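Side-chain contacts in aspartate aminotransferase (Thermotoga maritima, PDB 1O4S), which catalyses the pyridoxal-phosphate-dependent transfer of an amino group from L-aspartate to 2-oxoglutarate, giving oxaloacetate and L-glutamate, and works as a homodimer: residues B[179-182]-B[183-186]; B[278-281]-B[282-285]; B[300-303]-B[304-307]. One frame throughout, in Å; residues are numbered along the deposited sequence.

Interaction 1: B[179-182]-B[183-186]; sequences LINS and PNNP. With PLP (pyridoxal-5'-phosphate), chain M; SO4 (sulfate ion), chain K.
Asn181 and Asn185 close a turn beside the cofactor: Asn181 OD1 accepts from the backbone N of Asn185 at 3.1 Å in an almost straight bond (178° at the hydrogen), although the donor stands above the carbonyl plane of the amide. In return, Asn184 ND2 donates to Asn181 O at 3.1 Å, with the donor in the carbonyl plane and the acceptor close to the plane of the Asn184 amide. The amide of Asn184 is folded back for this by a CG trans to its own N (chi1 -174°), while its OD1 is bonded to Thr187. Cis peptides before Pro183 and Pro186 shape the loop. The tight side faces pyridoxal phosphate. Asn181 OD1 lies 3.4 Å from the cofactor methyl C2A, and since Asn181 ND2 is bonded to Asp213 O, its amide is fixed at both ends. Asn185 spends both hydrogens of ND2 on ligands, reaching PLP O3 at 2.9 Å and sulfate O1 at 2.8 Å. Its OD1 meets Arg365, which also holds the sulfate; with Asn185, Trp135 and Arg365 all assigned to aspartate by similarity, the ion probably marks a substrate carboxylate position. An asparagine on O3 is familiar in this aminotransferase family. The looser side is bridged by water rather than by direct contact: water 1 donates to Asn181 OD1 at 2.8 Å and to Asn185 O at 2.7 Å. The turn follows strand 175-180, which runs between strands 127-132 and 209-213 of the large sheet, and Tyr138 of helix 138-144 packs against Asn181.

Interaction 2: B[278-281]-B[282-285]; sequences CINT and VAQY
Asn280 caps the helix that starts just after it: its OD1 accepts from Ala283 N at 2.9 Å, the donor lying in the carbonyl plane on a lone pair. CG trans to the backbone N (chi1 -178°) carries the oxygen forward over the first turn, while ND2 is bonded to Trp253 O of the second subunit. Gln284 reaches back with NE2 to Ile279 O at 3.0 Å, a more bent bond (146° at the hydrogen) whose donor sits above the carbonyl plane. The same NE2 is also bonded to Thr75 OG1, and OE1 to Ile80 N. Backbone bonds from Gln284 N to Asn280 O and from Tyr285 N to Thr281 O begin the helical pattern. Outside this polar frame, Ile279 CG1 lies across the chain of Gln284, 3.5 Å from its CG. Thr281 runs alongside Tyr285 and puts CG2 at the ring edge, 3.8 Å from CE1, while its OG1 bonds to Lys73 O. The Tyr285 ring stacks with Phe66 of helix 57-68. The Asn280 OD1 to Ala283 N bond makes this an asparagine N-cap, and the packing of Asn280 and Ala283 on each other's counterparts in the second subunit places it at the dimer interface.

Interaction 3: B[300-303]-B[304-307]; sequences QTFK and ERKN
Lys303 O accepts from Asn307 N at 2.9 Å, nearly straight at 169° at the hydrogen. Asn307 OD1 in turn takes a bond from Lys306 NZ at 2.9 Å. Lys306 gets there because its chain bends at chi2 and chi3, which swings NZ across to the amide of the next residue; Glu322 adds a weak, long ion pair to NZ. Two residues earlier, on another side of the helix, the side chains pack more closely. Arg305 runs extended beside Thr301, whose CG2 sits over one face of the guanidinium, 3.6 Å from NE. Beyond it NH1 comes down on one face of the Phe302 ring, 3.7 Å from CE1, with ring and guanidinium planes 75° apart. The pair is a cation-pi contact, with Arg305 CZ 5.0 Å from the Phe302 ring centroid. Arg305 NH2 makes a salt bridge to Asp52, which, with Thr301 on one face and the Phe302 ring at NH1, limits how the guanidinium can turn. A leucine here would probably leave Asp52 without its ionic mate and the Phe302 ring without the cation over its face. Gln300, Glu304 and Asn307 lie on the exposed side of helix 296-315, which probably corresponds to the long helix that links the large and small domains in this aminotransferase family. On its inner side Phe302 meets Phe327 and Tyr221, and Arg305 packs against Ile372 and Leu375 of helix 372-386.

Interaction 1 is the deepest, its centre about 7 Å from the centre of the chain, and its polar groups serve a cofactor and a bound anion. Interaction 2 is buried too, but at the second subunit, where a helix start is capped; interaction 3 is part surface, within a long helix with one exposed side. The chemistry follows: neutral amides in a loop, an amide capping bond with apolar packing, then charged groups with an aromatic face. Helices 281-290 and 296-315 succeed each other in the chain, yet interactions 2 and 3 stand about 31 Å apart between centres, and no two of the three contacts touch.

Interaction 1: B[179-182]-B[183-186]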
loop_
_atom_site.group_PDB
_atom_site.type_symbol
_atom_site.label_atom_id
_atom_site.label_comp_id
_atom_site.label_asym_id
_atom_site.label_seq_id
_atom_site.Cartn_x
_atom_site.Cartn_y
_atom_site.Cartn_z
ATOM N N LEU B 179 -1.925 -7.856 20.436
ATOM C CA LEU B 179 -2.473 -6.688 19.784
ATOM C C LEU B 179 -3.512 -6.002 20.673
ATOM O O LEU B 179 -4.522 -6.605 21.035
ATOM C CB LEU B 179 -3.150 -7.115 18.487
ATOM C CG LEU B 179 -3.828 -5.994 17.705
ATOM C CD1 LEU B 179 -2.810 -4.955 17.269
ATOM C CD2 LEU B 179 -4.576 -6.594 16.510
ATOM N N ILE B 180 -3.294 -4.728 20.965
ATOM C CA ILE B 180 -4.281 -3.931 21.687
ATOM C C ILE B 180 -4.732 -2.725 20.862
ATOM O O ILE B 180 -3.979 -2.148 20.117
ATOM C CB ILE B 180 -3.757 -3.488 23.096
ATOM C CG1 ILE B 180 -2.452 -2.708 22.974
ATOM C CG2 ILE B 180 -3.626 -4.725 24.054
ATOM C CD1 ILE B 180 -1.980 -2.064 24.264
ATOM N N ASN B 181 -5.992 -2.382 21.017
ATOM C CA ASN B 181 -6.646 -1.299 20.324
ATOM C C ASN B 181 -7.479 -0.501 21.337
ATOM O O ASN B 181 -8.666 -0.804 21.600
ATOM C CB ASN B 181 -7.553 -1.866 19.248
ATOM C CG ASN B 181 -8.391 -0.793 18.547
ATOM O OD1 ASN B 181 -9.535 -1.059 18.171
ATOM N ND2 ASN B 181 -7.808 0.394 18.311
ATOM N N SER B 182 -6.839 0.519 21.894
ATOM C CA SER B 182 -7.446 1.394 22.877
ATOM C C SER B 182 -7.104 2.834 22.479
ATOM O O SER B 182 -5.918 3.130 22.268
ATOM C CB SER B 182 -6.927 1.051 24.279
ATOM O OG SER B 182 -7.431 1.948 25.235
ATOM N N PRO B 183 -8.099 3.722 22.331
ATOM C CA PRO B 183 -9.546 3.406 22.403
ATOM C C PRO B 183 -10.059 2.435 21.346
ATOM O O PRO B 183 -9.556 2.367 20.207
ATOM C CB PRO B 183 -10.234 4.782 22.228
ATOM C CG PRO B 183 -9.157 5.808 22.518
ATOM C CD PRO B 183 -7.860 5.158 22.078
ATOM N N ASN B 184 -11.090 1.694 21.717
ATOM C CA ASN B 184 -11.457 0.477 21.010
ATOM C C ASN B 184 -12.520 0.702 19.952
ATOM O O ASN B 184 -13.476 1.432 20.158
ATOM C CB ASN B 184 -11.953 -0.570 22.011
ATOM C CG ASN B 184 -12.222 -1.903 21.370
ATOM O OD1 ASN B 184 -13.375 -2.309 21.212
ATOM N ND2 ASN B 184 -11.155 -2.597 20.984
ATOM N N ASN B 185 -12.306 0.078 18.801
ATOM C CA ASN B 185 -13.338 -0.098 17.805
ATOM C C ASN B 185 -13.697 -1.604 17.890
ATOM O O ASN B 185 -12.816 -2.436 17.610
ATOM C CB ASN B 185 -12.765 0.285 16.439
ATOM C CG ASN B 185 -13.753 0.143 15.315
ATOM O OD1 ASN B 185 -14.855 -0.350 15.497
ATOM N ND2 ASN B 185 -13.366 0.605 14.130
ATOM N N PRO B 186 -14.952 -2.003 18.161
ATOM C CA PRO B 186 -16.180 -1.183 18.127
ATOM C C PRO B 186 -16.804 -0.687 19.431
ATOM O O PRO B 186 -17.877 -0.116 19.364
ATOM C CB PRO B 186 -17.165 -2.166 17.517
ATOM C CG PRO B 186 -16.794 -3.480 18.208
ATOM C CD PRO B 186 -15.281 -3.427 18.388
HETATM N N1 PLP M . -7.615 0.718 13.547
HETATM C C2 PLP M . -8.961 0.890 13.804
HETATM C C2A PLP M . -9.526 0.035 14.901
HETATM C C3 PLP M . -9.739 1.784 13.051
HETATM O O3 PLP M . -10.930 1.928 13.301
HETATM C C4 PLP M . -9.137 2.566 12.053
HETATM C C4A PLP M . -9.986 3.570 11.241
HETATM C C5 PLP M . -7.750 2.370 11.843
HETATM C C6 PLP M . -7.023 1.446 12.589
HETATM C C5A PLP M . -6.896 3.098 10.826
HETATM O O4P PLP M . -7.295 3.373 9.494
HETATM P P PLP M . -6.381 4.224 8.493
HETATM O O1P PLP M . -7.419 5.000 7.770
HETATM O O2P PLP M . -5.415 5.035 9.252
HETATM O O3P PLP M . -5.814 3.124 7.685
HETATM S S SO4 K . -14.916 0.125 10.257
HETATM O O1 SO4 K . -14.611 0.622 11.607
HETATM O O2 SO4 K . -14.887 -1.340 10.331
HETATM O O3 SO4 K . -16.198 0.609 9.693
HETATM O O4 SO4 K . -13.883 0.643 9.376
HETATM O O HOH W 1 -10.489 -3.671 17.961
#

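Interaction 2: B[278-281]-B[282-285]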
loop_
_atom_site.group_PDB
_atom_site.type_symbol
_atom_site.label_atom_id
_atom_site.label_comp_id
_atom_site.label_asym_id
_atom_site.label_seq_id
_atom_site.Cartn_x
_atom_site.Cartn_y
_atom_site.Cartn_z
ATOM N N CYS B 278 7.258 4.522 -1.007
ATOM C CA CYS B 278 6.814 5.718 -0.334
ATOM C C CYS B 278 5.327 5.996 -0.576
ATOM O O CYS B 278 4.748 5.618 -1.586
ATOM C CB CYS B 278 7.644 6.924 -0.810
ATOM S SG CYS B 278 7.635 7.203 -2.602
ATOM N N ILE B 279 4.711 6.680 0.363
ATOM C CA ILE B 279 3.314 7.110 0.203
ATOM C C ILE B 279 3.261 8.398 -0.605
ATOM O O ILE B 279 4.235 9.109 -0.769
ATOM C CB ILE B 279 2.558 7.230 1.555
ATOM C CG1 ILE B 279 2.879 8.523 2.313
ATOM C CG2 ILE B 279 2.839 6.022 2.447
ATOM C CD1 ILE B 279 1.903 8.846 3.476
ATOM N N ASN B 280 2.075 8.673 -1.102
ATOM C CA ASN B 280 1.790 9.858 -1.852
ATOM C C ASN B 280 2.464 11.105 -1.263
ATOM O O ASN B 280 2.267 11.443 -0.079
ATOM C CB ASN B 280 0.269 10.024 -1.892
ATOM C CG ASN B 280 -0.172 11.219 -2.701
ATOM O OD1 ASN B 280 -0.058 12.367 -2.263
ATOM N ND2 ASN B 280 -0.756 10.952 -3.857
ATOM N N THR B 281 3.238 11.800 -2.086
ATOM C CA THR B 281 4.035 12.922 -1.580
ATOM C C THR B 281 3.182 14.083 -1.112
ATOM O O THR B 281 3.527 14.748 -0.124
ATOM C CB THR B 281 5.027 13.410 -2.646
ATOM O OG1 THR B 281 5.694 12.275 -3.211
ATOM C CG2 THR B 281 6.111 14.289 -2.037
ATOM N N VAL B 282 2.109 14.372 -1.849
ATOM C CA VAL B 282 1.181 15.403 -1.401
ATOM C C VAL B 282 0.701 15.107 0.019
ATOM O O VAL B 282 0.697 15.992 0.876
ATOM C CB VAL B 282 -0.021 15.621 -2.371
ATOM C CG1 VAL B 282 -0.794 16.870 -1.973
ATOM C CG2 VAL B 282 0.455 15.731 -3.811
ATOM N N ALA B 283 0.282 13.864 0.252
ATOM C CA ALA B 283 -0.180 13.413 1.550
ATOM C C ALA B 283 0.888 13.644 2.646
ATOM O O ALA B 283 0.586 14.020 3.762
ATOM C CB ALA B 283 -0.577 11.915 1.489
ATOM N N GLN B 284 2.138 13.399 2.322
ATOM C CA GLN B 284 3.208 13.609 3.281
ATOM C C GLN B 284 3.261 15.048 3.686
ATOM O O GLN B 284 3.338 15.323 4.882
ATOM C CB GLN B 284 4.532 13.126 2.761
ATOM C CG GLN B 284 4.543 11.651 2.511
ATOM C CD GLN B 284 5.925 11.087 2.265
ATOM O OE1 GLN B 284 6.785 11.193 3.111
ATOM N NE2 GLN B 284 6.112 10.444 1.138
ATOM N N TYR B 285 3.195 15.965 2.734
ATOM C CA TYR B 285 3.185 17.376 3.086
ATOM C C TYR B 285 1.931 17.808 3.809
ATOM O O TYR B 285 1.998 18.638 4.736
ATOM C CB TYR B 285 3.518 18.270 1.885
ATOM C CG TYR B 285 5.009 18.162 1.593
ATOM C CD1 TYR B 285 5.487 17.335 0.591
ATOM C CD2 TYR B 285 5.938 18.839 2.376
ATOM C CE1 TYR B 285 6.831 17.205 0.342
ATOM C CE2 TYR B 285 7.293 18.715 2.131
ATOM C CZ TYR B 285 7.718 17.893 1.099
ATOM O OH TYR B 285 9.034 17.754 0.836
#

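Interaction 3: B[300-303]-B[304-307]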
loop_
_atom_site.group_PDB
_atom_site.type_symbol
_atom_site.label_atom_id
_atom_site.label_comp_id
_atom_site.label_asym_id
_atom_site.label_seq_id
_atom_site.Cartn_x
_atom_site.Cartn_y
_atom_site.Cartn_z
ATOM N N GLN B 300 -14.646 17.959 20.635
ATOM C CA GLN B 300 -15.724 18.426 21.522
ATOM C C GLN B 300 -17.081 18.163 20.900
ATOM O O GLN B 300 -18.048 17.847 21.605
ATOM C CB GLN B 300 -15.591 19.917 21.860
ATOM C CG GLN B 300 -16.766 20.528 22.677
ATOM C CD GLN B 300 -16.957 19.943 24.122
ATOM O OE1 GLN B 300 -18.056 20.069 24.701
ATOM N NE2 GLN B 300 -15.899 19.326 24.691
ATOM N N THR B 301 -17.158 18.327 19.582
ATOM C CA THR B 301 -18.357 17.967 18.847
ATOM C C THR B 301 -18.702 16.471 19.044
ATOM O O THR B 301 -19.848 16.130 19.290
ATOM C CB THR B 301 -18.179 18.258 17.352
ATOM O OG1 THR B 301 -17.951 19.667 17.129
ATOM C CG2 THR B 301 -19.455 17.883 16.626
ATOM N N PHE B 302 -17.707 15.589 18.936
ATOM C CA PHE B 302 -17.912 14.166 19.167
ATOM C C PHE B 302 -18.259 13.841 20.629
ATOM O O PHE B 302 -19.090 12.972 20.888
ATOM C CB PHE B 302 -16.699 13.340 18.716
ATOM C CG PHE B 302 -16.746 12.938 17.266
ATOM C CD1 PHE B 302 -17.527 11.881 16.854
ATOM C CD2 PHE B 302 -16.032 13.631 16.314
ATOM C CE1 PHE B 302 -17.577 11.514 15.511
ATOM C CE2 PHE B 302 -16.064 13.251 14.980
ATOM C CZ PHE B 302 -16.847 12.192 14.585
ATOM N N LYS B 303 -17.648 14.552 21.568
ATOM C CA LYS B 303 -17.953 14.368 23.002
ATOM C C LYS B 303 -19.428 14.638 23.279
ATOM O O LYS B 303 -20.072 13.882 23.972
ATOM C CB LYS B 303 -17.087 15.289 23.870
ATOM C CG LYS B 303 -17.228 15.113 25.394
ATOM C CD LYS B 303 -16.113 15.880 26.119
ATOM C CE LYS B 303 -16.160 15.650 27.615
ATOM N NZ LYS B 303 -15.331 16.611 28.425
ATOM N N GLU B 304 -19.956 15.714 22.713
ATOM C CA GLU B 304 -21.327 16.066 22.967
ATOM C C GLU B 304 -22.332 15.177 22.227
ATOM O O GLU B 304 -23.446 14.966 22.726
ATOM C CB GLU B 304 -21.546 17.569 22.768
ATOM C CG GLU B 304 -22.043 18.047 21.436
ATOM C CD GLU B 304 -22.423 19.519 21.504
ATOM O OE1 GLU B 304 -21.919 20.203 22.458
ATOM O OE2 GLU B 304 -23.210 19.989 20.619
ATOM N N ARG B 305 -21.939 14.623 21.083
ATOM C CA ARG B 305 -22.733 13.590 20.417
ATOM C C ARG B 305 -22.752 12.294 21.246
ATOM O O ARG B 305 -23.776 11.621 21.346
ATOM C CB ARG B 305 -22.156 13.264 19.025
ATOM C CG ARG B 305 -22.283 14.387 17.978
ATOM C CD ARG B 305 -21.387 14.191 16.851
ATOM N NE ARG B 305 -21.575 15.144 15.757
ATOM C CZ ARG B 305 -20.929 15.052 14.611
ATOM N NH1 ARG B 305 -20.060 14.062 14.430
ATOM N NH2 ARG B 305 -21.150 15.928 13.635
ATOM N N LYS B 306 -21.599 11.957 21.814
ATOM C CA LYS B 306 -21.433 10.796 22.665
ATOM C C LYS B 306 -22.360 10.959 23.854
ATOM O O LYS B 306 -23.158 10.083 24.124
ATOM C CB LYS B 306 -19.964 10.660 23.101
ATOM C CG LYS B 306 -19.630 9.419 23.982
ATOM C CD LYS B 306 -19.902 9.611 25.490
ATOM C CE LYS B 306 -18.958 10.629 26.143
ATOM N NZ LYS B 306 -19.141 10.733 27.658
ATOM N N ASN B 307 -22.281 12.086 24.550
ATOM C CA ASN B 307 -23.172 12.338 25.693
ATOM C C ASN B 307 -24.643 12.233 25.324
ATOM O O ASN B 307 -25.436 11.727 26.101
ATOM C CB ASN B 307 -22.936 13.721 26.297
ATOM C CG ASN B 307 -21.644 13.811 27.056
ATOM O OD1 ASN B 307 -21.108 12.798 27.508
ATOM N ND2 ASN B 307 -21.120 15.027 27.197
#